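Local coordinates for tungstate ABC transporter, periplasmic tungstate-binding protein (Geobacter sulfurreducens, PDB 3LR1) that probably binds tungstate in the periplasm and delivers it to the membrane components of an ABC transporter for uptake into the cell, at residues T170-Y175 and L185-Q190; I201-P206 and D215-L220; I39-G42 and K48-E51. One frame throughout, in Å; residues are numbered along the deposited sequence.

In the fold
Contact 3 closes first along the chain. It folds helix 43-51 back on strand 35-41, a parallel neighbour of strand 6-12. The chain then runs through strand 78-90 and on to contact 1, which joins the start of helix 172-178 to strand 186-190. Contact 2 closes last and lays helix 214-224 along strand 197-204. The three loops follow one another in series, with none nested or crossed. All reach the same mixed sheet. Contacts 2 and 3 lie on one side of the chain's centre and touch where Val204 CG1 packs on Gly50 O. Contact 1 lies on the opposite side, its centre about 32 Å from that of contact 2.

Contact 1: residues T170-Y175 and L185-Q190; sequences TDRGTY and LVILFQ
Arg172 and Tyr175 of helix 172-178 reach Gln190 of strand 186-190 and Leu185 just before it. This is one lobe of a periplasmic binding protein fold. The helix follows strand 167-171, and that strand and strand 186-190 both pair antiparallel with strand 78-90.

The polar contacts come first. Arg172 NH1 and NH2 grip Gln190 OE1 end-on, NH2 at 2.9 Å. The oxygen lies in the guanidinium plane, but both nitrogens reach it from one face of the amide. NH2 also makes a salt bridge to Asp85. The Tyr175 hydroxyl donates to Leu185 O at 2.9 Å and accepts from a water that in turn takes the N-H of Ile187.

The apolar contacts lie between these bonds. Tyr175 CE2 meets Ile187 CG1 at 3.7 Å. The Tyr175 ring is carried to the strand by CG anti to the backbone N, chi1 175°. With a leucine in its place, Leu185 O would probably lose its hydroxyl donor and the water its bond to the hydroxyl.

The helix start is capped separately. Thr174 N donates to Asp171 OD2 at 2.8 Å, from above the carboxylate plane, and Thr174 OG1 donates to the syn lone pair of Asp171 OD1.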
loop_
_atom_site.group_PDB
_atom_site.type_symbol
_atom_site.label_atom_id
_atom_site.label_comp_id
_atom_site.label_asym_id
_atom_site.label_seq_id
_atom_site.Cartn_x
_atom_site.Cartn_y
_atom_site.Cartn_z
ATOM N N THR A 170 3.540 2.243 9.286
ATOM C CA THR A 170 4.029 1.937 7.943
ATOM C C THR A 170 3.672 0.524 7.537
ATOM O O THR A 170 3.584 -0.361 8.367
ATOM C CB THR A 170 5.596 2.165 7.799
ATOM O OG1 THR A 170 6.001 1.931 6.439
ATOM C CG2 THR A 170 6.416 1.248 8.700
ATOM N N ASP A 171 3.442 0.291 6.235
ATOM C CA ASP A 171 3.408 -1.095 5.762
ATOM C C ASP A 171 4.867 -1.660 5.869
ATOM O O ASP A 171 5.837 -0.915 5.696
ATOM C CB ASP A 171 2.885 -1.153 4.348
ATOM C CG ASP A 171 3.875 -0.637 3.363
ATOM O OD1 ASP A 171 3.990 0.602 3.248
ATOM O OD2 ASP A 171 4.542 -1.496 2.687
ATOM N N ARG A 172 4.991 -2.964 6.193
ATOM C CA ARG A 172 6.285 -3.592 6.428
ATOM C C ARG A 172 7.052 -3.631 5.157
ATOM O O ARG A 172 8.286 -3.511 5.155
ATOM C CB ARG A 172 6.079 -4.995 6.922
ATOM C CG ARG A 172 7.321 -5.674 7.383
ATOM C CD ARG A 172 6.996 -7.203 7.570
ATOM N NE ARG A 172 6.024 -7.430 8.647
ATOM C CZ ARG A 172 6.352 -7.557 9.937
ATOM N NH1 ARG A 172 7.635 -7.509 10.340
ATOM N NH2 ARG A 172 5.413 -7.784 10.835
ATOM N N GLY A 173 6.342 -3.790 4.048
ATOM C CA GLY A 173 7.038 -3.925 2.769
ATOM C C GLY A 173 7.908 -2.720 2.487
ATOM O O GLY A 173 9.093 -2.844 2.160
ATOM N N THR A 174 7.341 -1.530 2.587
ATOM C CA THR A 174 8.105 -0.310 2.343
ATOM C C THR A 174 9.262 -0.119 3.370
ATOM O O THR A 174 10.376 0.232 3.055
ATOM C CB THR A 174 7.229 0.981 2.419
ATOM O OG1 THR A 174 6.033 0.905 1.600
ATOM C CG2 THR A 174 8.086 2.208 1.997
ATOM N N TYR A 175 8.958 -0.316 4.636
ATOM C CA TYR A 175 9.988 -0.311 5.662
ATOM C C TYR A 175 11.180 -1.260 5.359
ATOM O O TYR A 175 12.344 -0.847 5.466
ATOM C CB TYR A 175 9.364 -0.657 6.993
ATOM C CG TYR A 175 10.482 -0.770 8.056
ATOM C CD1 TYR A 175 11.123 0.337 8.533
ATOM C CD2 TYR A 175 10.959 -1.996 8.443
ATOM C CE1 TYR A 175 12.144 0.228 9.430
ATOM C CE2 TYR A 175 11.992 -2.113 9.307
ATOM C CZ TYR A 175 12.568 -1.014 9.806
ATOM O OH TYR A 175 13.588 -1.159 10.686
ATOM N N LEU A 185 15.217 3.978 11.973
ATOM C CA LEU A 185 14.051 3.571 12.765
ATOM C C LEU A 185 13.935 2.047 12.749
ATOM O O LEU A 185 14.366 1.371 11.801
ATOM C CB LEU A 185 12.755 4.200 12.247
ATOM C CG LEU A 185 12.717 5.738 12.126
ATOM C CD1 LEU A 185 11.435 6.281 11.538
ATOM C CD2 LEU A 185 13.047 6.388 13.452
ATOM N N VAL A 186 13.359 1.508 13.810
ATOM C CA VAL A 186 13.232 0.096 13.965
ATOM C C VAL A 186 11.760 -0.196 14.219
ATOM O O VAL A 186 11.024 0.669 14.691
ATOM C CB VAL A 186 14.071 -0.425 15.152
ATOM C CG1 VAL A 186 15.588 -0.237 14.908
ATOM C CG2 VAL A 186 13.643 0.244 16.419
ATOM N N ILE A 187 11.344 -1.442 13.957
ATOM C CA ILE A 187 10.010 -1.897 14.296
ATOM C C ILE A 187 9.896 -2.016 15.826
ATOM O O ILE A 187 10.597 -2.817 16.485
ATOM C CB ILE A 187 9.667 -3.287 13.596
ATOM C CG1 ILE A 187 9.785 -3.216 12.064
ATOM C CG2 ILE A 187 8.303 -3.825 13.988
ATOM C CD1 ILE A 187 9.696 -4.617 11.409
ATOM N N LEU A 188 8.971 -1.239 16.380
ATOM C CA LEU A 188 8.692 -1.278 17.825
ATOM C C LEU A 188 7.382 -1.964 18.139
ATOM O O LEU A 188 7.191 -2.490 19.239
ATOM C CB LEU A 188 8.734 0.139 18.374
ATOM C CG LEU A 188 10.133 0.752 18.291
ATOM C CD1 LEU A 188 9.994 2.277 18.364
ATOM C CD2 LEU A 188 11.074 0.220 19.413
ATOM N N PHE A 189 6.443 -1.956 17.211
ATOM C CA PHE A 189 5.238 -2.759 17.364
ATOM C C PHE A 189 4.848 -3.435 16.080
ATOM O O PHE A 189 4.745 -2.786 15.037
ATOM C CB PHE A 189 4.024 -1.940 17.810
ATOM C CG PHE A 189 2.820 -2.788 17.996
ATOM C CD1 PHE A 189 2.618 -3.449 19.205
ATOM C CD2 PHE A 189 1.932 -3.013 16.948
ATOM C CE1 PHE A 189 1.544 -4.296 19.364
ATOM C CE2 PHE A 189 0.838 -3.874 17.112
ATOM C CZ PHE A 189 0.656 -4.505 18.328
ATOM N N GLN A 190 4.588 -4.745 16.172
ATOM C CA GLN A 190 4.048 -5.509 15.071
ATOM C C GLN A 190 3.003 -6.534 15.539
ATOM O O GLN A 190 3.002 -6.964 16.687
ATOM C CB GLN A 190 5.172 -6.187 14.319
ATOM C CG GLN A 190 6.132 -7.035 15.182
ATOM C CD GLN A 190 7.288 -7.499 14.313
ATOM O OE1 GLN A 190 7.046 -8.057 13.273
ATOM N NE2 GLN A 190 8.533 -7.198 14.697
HETATM O O HOH W 1 13.476 -3.318 12.787
#

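Contact 2: residues I201-P206 and D215-L220; sequences IMAVNP and DLAMKL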
loop_
_atom_site.group_PDB
_atom_site.type_symbol
_atom_site.label_atom_id
_atom_site.label_comp_id
_atom_site.label_asym_id
_atom_site.label_seq_id
_atom_site.Cartn_x
_atom_site.Cartn_y
_atom_site.Cartn_z
ATOM N N ILE A 201 -6.884 -5.978 -6.837
ATOM C CA ILE A 201 -6.429 -5.972 -8.208
ATOM C C ILE A 201 -7.693 -6.053 -9.072
ATOM O O ILE A 201 -8.574 -6.867 -8.792
ATOM C CB ILE A 201 -5.361 -7.086 -8.509
ATOM C CG1 ILE A 201 -4.694 -6.775 -9.853
ATOM C CG2 ILE A 201 -5.956 -8.531 -8.448
ATOM C CD1 ILE A 201 -3.398 -7.595 -10.129
HETATM N N MSE A 202 -7.804 -5.164 -10.070
HETATM C CA MSE A 202 -9.066 -4.969 -10.829
HETATM C C MSE A 202 -8.705 -4.681 -12.266
HETATM O O MSE A 202 -7.694 -4.031 -12.525
HETATM C CB MSE A 202 -9.875 -3.783 -10.289
HETATM C CG MSE A 202 -10.185 -3.830 -8.863
HETATM SE SE MSE A 202 -10.857 -2.140 -8.233
HETATM C CE MSE A 202 -9.376 -0.906 -8.138
ATOM N N ALA A 203 -9.522 -5.174 -13.181
ATOM C CA ALA A 203 -9.406 -4.908 -14.601
ATOM C C ALA A 203 -10.269 -3.694 -14.926
ATOM O O ALA A 203 -11.414 -3.556 -14.399
ATOM C CB ALA A 203 -9.816 -6.141 -15.408
ATOM N N VAL A 204 -9.719 -2.807 -15.773
ATOM C CA VAL A 204 -10.414 -1.642 -16.293
ATOM C C VAL A 204 -11.458 -2.176 -17.287
ATOM O O VAL A 204 -11.159 -3.055 -18.133
ATOM C CB VAL A 204 -9.467 -0.658 -16.965
ATOM C CG1 VAL A 204 -10.251 0.479 -17.631
ATOM C CG2 VAL A 204 -8.513 -0.074 -15.900
ATOM N N ASN A 205 -12.676 -1.685 -17.154
ATOM C CA ASN A 205 -13.840 -2.255 -17.873
ATOM C C ASN A 205 -13.838 -1.929 -19.366
ATOM O O ASN A 205 -13.982 -0.783 -19.743
ATOM C CB ASN A 205 -15.104 -1.735 -17.213
ATOM C CG ASN A 205 -16.332 -2.370 -17.729
ATOM O OD1 ASN A 205 -16.282 -3.172 -18.654
ATOM N ND2 ASN A 205 -17.464 -1.989 -17.173
ATOM N N PRO A 206 -13.681 -2.938 -20.222
ATOM C CA PRO A 206 -13.690 -2.629 -21.664
ATOM C C PRO A 206 -15.053 -2.192 -22.199
ATOM O O PRO A 206 -15.109 -1.672 -23.311
ATOM C CB PRO A 206 -13.307 -3.952 -22.313
ATOM C CG PRO A 206 -13.702 -5.019 -21.282
ATOM C CD PRO A 206 -13.571 -4.383 -19.944
ATOM N N ASP A 215 -8.364 -8.918 -21.775
ATOM C CA ASP A 215 -8.111 -10.343 -21.759
ATOM C C ASP A 215 -6.740 -10.568 -21.085
ATOM O O ASP A 215 -6.587 -11.455 -20.218
ATOM C CB ASP A 215 -8.254 -10.934 -23.193
ATOM C CG ASP A 215 -9.727 -10.808 -23.780
ATOM O OD1 ASP A 215 -10.724 -11.102 -23.079
ATOM O OD2 ASP A 215 -9.913 -10.442 -24.965
ATOM N N LEU A 216 -5.763 -9.708 -21.403
ATOM C CA LEU A 216 -4.459 -9.798 -20.787
ATOM C C LEU A 216 -4.522 -9.387 -19.291
ATOM O O LEU A 216 -3.895 -10.018 -18.409
ATOM C CB LEU A 216 -3.498 -8.906 -21.530
ATOM C CG LEU A 216 -1.999 -9.139 -21.577
ATOM C CD1 LEU A 216 -1.628 -10.682 -21.738
ATOM C CD2 LEU A 216 -1.366 -8.359 -22.763
ATOM N N ALA A 217 -5.331 -8.352 -18.999
ATOM C CA ALA A 217 -5.584 -7.978 -17.576
ATOM C C ALA A 217 -6.130 -9.162 -16.783
ATOM O O ALA A 217 -5.696 -9.429 -15.658
ATOM C CB ALA A 217 -6.492 -6.754 -17.455
HETATM N N MSE A 218 -7.089 -9.865 -17.375
HETATM C CA MSE A 218 -7.712 -10.981 -16.691
HETATM C C MSE A 218 -6.689 -12.132 -16.464
HETATM O O MSE A 218 -6.690 -12.790 -15.398
HETATM C CB MSE A 218 -8.955 -11.390 -17.435
HETATM C CG MSE A 218 -10.143 -10.415 -17.253
HETATM SE SE MSE A 218 -10.618 -10.026 -15.380
HETATM C CE MSE A 218 -8.927 -9.364 -14.657
ATOM N N LYS A 219 -5.774 -12.304 -17.414
ATOM C CA LYS A 219 -4.711 -13.290 -17.204
ATOM C C LYS A 219 -3.818 -12.929 -16.073
ATOM O O LYS A 219 -3.432 -13.797 -15.282
ATOM C CB LYS A 219 -3.940 -13.531 -18.447
ATOM C CG LYS A 219 -4.687 -14.403 -19.445
ATOM C CD LYS A 219 -4.037 -14.284 -20.822
ATOM C CE LYS A 219 -4.588 -15.302 -21.777
ATOM N NZ LYS A 219 -4.234 -14.883 -23.185
ATOM N N LEU A 220 -3.512 -11.626 -15.970
ATOM C CA LEU A 220 -2.715 -11.141 -14.878
ATOM C C LEU A 220 -3.385 -11.395 -13.542
ATOM O O LEU A 220 -2.729 -11.897 -12.593
ATOM C CB LEU A 220 -2.317 -9.685 -15.047
ATOM C CG LEU A 220 -1.431 -9.156 -13.912
ATOM C CD1 LEU A 220 -0.002 -9.848 -13.879
ATOM C CD2 LEU A 220 -1.277 -7.616 -14.002
#
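Ala203 offers only a methyl on strand 201-204, and two groups of helix 215-220 come up to it. One is the methyl of Ala217. The two CB atoms, Ala203 CB and Ala217 CB, stand 4.0 Å apart. Two small side chains face each other here, so the backbones come close: Ala203 CA and Ala217 CA are 5.7 Å apart.

The other group is the end of Met218, a selenomethionine. Its CB points away from the strand, yet its tip returns. The chain bends at chi2 (-53°) and again at chi3 (56°), and this hooks the methyl back over Ala203. Met218 CE ends 3.4 Å from Ala203 CB, tighter than usual van der Waals contact. The selenium follows more loosely, with Met218 SE 4.0 Å from Ala203 CB.

The helix runs antiparallel to the strand, at 172° between the two short axes and 8.2 Å apart at their closest. It is one of the helices that flank the mixed sheet in the alpha/beta lobe of a periplasmic binding protein. Strand 197-204 pairs there with strands 57-60, 75-76 and 78-90.

One turn further along the helix the pair is larger: Ile201 and Leu220. Ile201 points toward the helix, and its CD1 meets Leu220 CD2 at a looser 4.4 Å. Leu220 reaches this place with the end of its side chain. It also leans on Leu25 and Phe28 of helix 20-32. Ile201 rests against Val57 and Phe59 of strand 57-60. Ile221 of helix 214-224 packs against both Ile201 and Ala203.

Contact 3: residues I39-G42 and K48-E51; sequences IAVG and KLGE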
loop_
_atom_site.group_PDB
_atom_site.type_symbol
_atom_site.label_atom_id
_atom_site.label_comp_id
_atom_site.label_asym_id
_atom_site.label_seq_id
_atom_site.Cartn_x
_atom_site.Cartn_y
_atom_site.Cartn_z
ATOM N N ILE A 39 3.013 1.775 -13.249
ATOM C CA ILE A 39 2.805 3.258 -13.166
ATOM C C ILE A 39 2.435 3.528 -11.704
ATOM O O ILE A 39 1.294 3.320 -11.284
ATOM C CB ILE A 39 1.719 3.745 -14.143
ATOM C CG1 ILE A 39 2.209 3.448 -15.590
ATOM C CG2 ILE A 39 1.380 5.245 -13.894
ATOM C CD1 ILE A 39 1.134 3.610 -16.686
ATOM N N ALA A 40 3.435 3.901 -10.927
ATOM C CA ALA A 40 3.308 4.075 -9.508
ATOM C C ALA A 40 3.175 5.562 -9.180
ATOM O O ALA A 40 4.085 6.378 -9.378
ATOM C CB ALA A 40 4.514 3.469 -8.783
ATOM N N VAL A 41 1.994 5.906 -8.709
ATOM C CA VAL A 41 1.574 7.275 -8.517
ATOM C C VAL A 41 0.860 7.349 -7.175
ATOM O O VAL A 41 0.825 6.351 -6.429
ATOM C CB VAL A 41 0.742 7.772 -9.731
ATOM C CG1 VAL A 41 1.666 8.064 -10.963
ATOM C CG2 VAL A 41 -0.416 6.860 -10.061
ATOM N N GLY A 42 0.285 8.481 -6.810
ATOM C CA GLY A 42 -0.580 8.516 -5.576
ATOM C C GLY A 42 -1.855 7.655 -5.732
ATOM O O GLY A 42 -2.227 7.209 -6.843
ATOM N N LYS A 48 -7.597 7.459 -10.910
ATOM C CA LYS A 48 -7.933 8.413 -11.995
ATOM C C LYS A 48 -7.443 7.899 -13.368
ATOM O O LYS A 48 -8.128 8.055 -14.389
ATOM C CB LYS A 48 -7.374 9.831 -11.770
ATOM C CG LYS A 48 -8.091 10.608 -10.759
ATOM C CD LYS A 48 -7.572 12.007 -10.701
ATOM C CE LYS A 48 -8.327 12.784 -9.582
ATOM N NZ LYS A 48 -9.707 13.143 -10.004
ATOM N N LEU A 49 -6.286 7.254 -13.375
ATOM C CA LEU A 49 -5.733 6.685 -14.589
ATOM C C LEU A 49 -6.622 5.571 -15.133
ATOM O O LEU A 49 -6.892 5.520 -16.326
ATOM C CB LEU A 49 -4.308 6.206 -14.379
ATOM C CG LEU A 49 -3.221 7.291 -14.267
ATOM C CD1 LEU A 49 -1.934 6.595 -13.830
ATOM C CD2 LEU A 49 -3.112 8.051 -15.613
ATOM N N GLY A 50 -7.172 4.756 -14.252
ATOM C CA GLY A 50 -8.083 3.710 -14.647
ATOM C C GLY A 50 -9.436 4.303 -15.098
ATOM O O GLY A 50 -9.983 3.837 -16.070
ATOM N N GLU A 51 -9.905 5.348 -14.404
ATOM C CA GLU A 51 -11.152 6.112 -14.765
ATOM C C GLU A 51 -11.050 6.715 -16.139
ATOM O O GLU A 51 -12.048 6.878 -16.787
ATOM C CB GLU A 51 -11.489 7.198 -13.771
ATOM C CG GLU A 51 -12.045 6.689 -12.425
ATOM C CD GLU A 51 -12.394 7.776 -11.425
ATOM O OE1 GLU A 51 -12.223 8.986 -11.758
ATOM O OE2 GLU A 51 -12.811 7.415 -10.294
#
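Ile39 holds its CG2 methyl anti to the backbone N, with CG1 anti to the carbonyl carbon (chi1 -63°), and this methyl meets Leu49. Leu49 sets its CG anti to its own carbonyl carbon (chi1 -74°), and the extended chi2 of 171° places CD1 at the strand.

The contact belongs to the first half of a beta-alpha-beta crossover, in which helix 43-51 links strand 35-41 to strand 57-60, both parallel to strand 6-12. The fold is the alpha/beta periplasmic binding protein fold. Strand 35-41 leads through Gly42, at the N-cap position, into helix 43-51. The chain doubles back at once, and the helix packs on the end of the strand it has just left. The strand is a parallel neighbour of strand 6-12, and backbone hydrogen bonds join Ile39 and Val41 to Met9, Thr11 and Thr13.

No hydrogen bond crosses between residues 39-42 and 48-51. The contact is made by one leucine against two branched side chains of the strand. Ile39 and Val41 are two residues apart, and both point toward the helix, while Ala40 between them points away. The side chains of Ile39 and Val41 each slant across that of Leu49. Leu49 also touches Asp54, and Ile39 touches Val55, both in the loop after the helix.

The contact lies at the surface, and all three touching residues are partly exposed. The side chain of Val41 is about 11 Å from a bound tungsten ion. One methyl of Leu49 does all the touching: its CD1 lies 3.6 Å from Ile39 CG2 and 4.1 Å from Val41 CG2.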